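Local coordinates for RILP-like protein 2 (Mus musculus, PDB 4KP3) that regulates cell shape and dendritic spine maintenance and takes part in protein transport away from primary cilia, this chain covering its RH1 part, at residues Asp35-Tyr38 with Asp39-Val43. Sequence-based numbering, arbitrary orientation.
Sequences DDVY and DISYV
Ser41 turns its hydroxyl back onto the helix that carries it: OG donates to Val37 O at 2.7 Å, while the backbone N of Ser41 reaches the same oxygen at 2.9 Å. With OG placed beside its own backbone N and opposite the carbonyl carbon (chi1 -56°), the hydroxyl comes in above the carbonyl plane, 41° out of it, whereas the amide stays closer to that plane. One acceptor thus takes two donors from one residue. With an alanine here the OG donor is gone, and Val37 O would probably be left with the Ser41 amide as its one donor from this turn.

The neighbouring turns run on plain i to i+4 bonds, the straightest being Ile40 N to Asp36 O at 3.0 Å (N-H...O 170°). Ile40 also brings CG1, set beside the backbone N, up to the end of that carbonyl, 3.2 Å from Asp36 O. From there the side chain packs on Ala24 and Leu25 of helix 22-25 and on Met68 of helix 55-100, and it also meets Met70 of the second subunit.

Asp39 folds the same way, its CG 3.3 Å from Asp35 O, the carbonyl already bonded to Asp39 N. Its carboxylate stands 4.4 Å from that of Asp36, OD2 to OD1, a like-charge approach probably eased because the two acids have different basic mates: Lys27 for Asp36, and a basic side chain of the partner protein's chain for Asp39. Tyr38 OH forms a hydrogen bond with Glu72 of helix 55-100. Chemically, a regular run of i to i+4 bonds, with one carbonyl doubly engaged, carries an apolar side (Val37, Ile40) set against neighbouring helices and an acidic side whose Asp39 salt bridge is consistent with a part in the interface with another protein.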
loop_
_atom_site.group_PDB
_atom_site.type_symbol
_atom_site.label_atom_id
_atom_site.label_comp_id
_atom_site.label_asym_id
_atom_site.label_seq_id
_atom_site.Cartn_x
_atom_site.Cartn_y
_atom_site.Cartn_z
ATOM N N ASP E 35 -13.351 -11.973 0.115
ATOM C CA ASP E 35 -12.861 -12.297 -1.226
ATOM C C ASP E 35 -12.354 -11.053 -1.959
ATOM O O ASP E 35 -11.311 -11.099 -2.614
ATOM C CB ASP E 35 -13.948 -12.978 -2.060
ATOM C CG ASP E 35 -14.141 -14.437 -1.692
ATOM O OD1 ASP E 35 -13.182 -15.048 -1.178
ATOM O OD2 ASP E 35 -15.248 -14.971 -1.924
ATOM N N ASP E 36 -13.095 -9.952 -1.847
ATOM C CA ASP E 36 -12.691 -8.688 -2.462
ATOM C C ASP E 36 -11.353 -8.205 -1.913
ATOM O O ASP E 36 -10.516 -7.691 -2.653
ATOM C CB ASP E 36 -13.751 -7.609 -2.244
ATOM C CG ASP E 36 -15.036 -7.893 -2.990
ATOM O OD1 ASP E 36 -14.985 -8.588 -4.027
ATOM O OD2 ASP E 36 -16.097 -7.413 -2.540
ATOM N N VAL E 37 -11.157 -8.381 -0.611
ATOM C CA VAL E 37 -9.907 -7.995 0.032
ATOM C C VAL E 37 -8.757 -8.842 -0.517
ATOM O O VAL E 37 -7.691 -8.320 -0.851
ATOM C CB VAL E 37 -10.007 -8.144 1.570
ATOM C CG1 VAL E 37 -8.671 -7.863 2.237
ATOM C CG2 VAL E 37 -11.087 -7.228 2.119
ATOM N N TYR E 38 -8.988 -10.148 -0.618
ATOM C CA TYR E 38 -8.013 -11.071 -1.197
ATOM C C TYR E 38 -7.636 -10.687 -2.630
ATOM O O TYR E 38 -6.472 -10.777 -3.020
ATOM C CB TYR E 38 -8.550 -12.503 -1.166
ATOM C CG TYR E 38 -8.916 -12.991 0.216
ATOM C CD1 TYR E 38 -8.303 -12.461 1.343
ATOM C CD2 TYR E 38 -9.881 -13.973 0.395
ATOM C CE1 TYR E 38 -8.633 -12.895 2.606
ATOM C CE2 TYR E 38 -10.221 -14.416 1.658
ATOM C CZ TYR E 38 -9.592 -13.874 2.761
ATOM O OH TYR E 38 -9.923 -14.308 4.024
ATOM N N ASP E 39 -8.627 -10.257 -3.405
ATOM C CA ASP E 39 -8.392 -9.820 -4.778
ATOM C C ASP E 39 -7.485 -8.593 -4.822
ATOM O O ASP E 39 -6.498 -8.575 -5.555
ATOM C CB ASP E 39 -9.714 -9.523 -5.495
ATOM C CG ASP E 39 -10.495 -10.781 -5.827
ATOM O OD1 ASP E 39 -9.909 -11.884 -5.776
ATOM O OD2 ASP E 39 -11.696 -10.666 -6.149
ATOM N N ILE E 40 -7.825 -7.580 -4.026
ATOM C CA ILE E 40 -7.026 -6.363 -3.913
ATOM C C ILE E 40 -5.595 -6.697 -3.509
ATOM O O ILE E 40 -4.638 -6.119 -4.027
ATOM C CB ILE E 40 -7.632 -5.394 -2.870
ATOM C CG1 ILE E 40 -9.013 -4.915 -3.317
ATOM C CG2 ILE E 40 -6.718 -4.194 -2.635
ATOM C CD1 ILE E 40 -9.747 -4.088 -2.266
ATOM N N SER E 41 -5.459 -7.641 -2.585
ATOM C CA SER E 41 -4.151 -8.053 -2.088
ATOM C C SER E 41 -3.256 -8.594 -3.196
ATOM O O SER E 41 -2.058 -8.304 -3.233
ATOM C CB SER E 41 -4.309 -9.116 -1.001
ATOM O OG SER E 41 -5.144 -8.657 0.045
ATOM N N TYR E 42 -3.835 -9.387 -4.095
ATOM C CA TYR E 42 -3.047 -9.966 -5.172
ATOM C C TYR E 42 -2.490 -8.905 -6.113
ATOM O O TYR E 42 -1.302 -8.923 -6.435
ATOM C CB TYR E 42 -3.839 -11.007 -5.970
ATOM C CG TYR E 42 -3.082 -11.485 -7.187
ATOM C CD1 TYR E 42 -1.880 -12.171 -7.054
ATOM C CD2 TYR E 42 -3.556 -11.237 -8.466
ATOM C CE1 TYR E 42 -1.173 -12.598 -8.162
ATOM C CE2 TYR E 42 -2.859 -11.667 -9.584
ATOM C CZ TYR E 42 -1.668 -12.347 -9.426
ATOM O OH TYR E 42 -0.972 -12.775 -10.533
ATOM N N VAL E 43 -3.336 -7.978 -6.549
ATOM C CA VAL E 43 -2.877 -6.989 -7.519
ATOM C C VAL E 43 -1.937 -5.951 -6.897
ATOM O O VAL E 43 -1.025 -5.464 -7.562
ATOM C CB VAL E 43 -4.035 -6.338 -8.314
ATOM C CG1 VAL E 43 -5.335 -7.080 -8.066
ATOM C CG2 VAL E 43 -4.164 -4.871 -7.983
#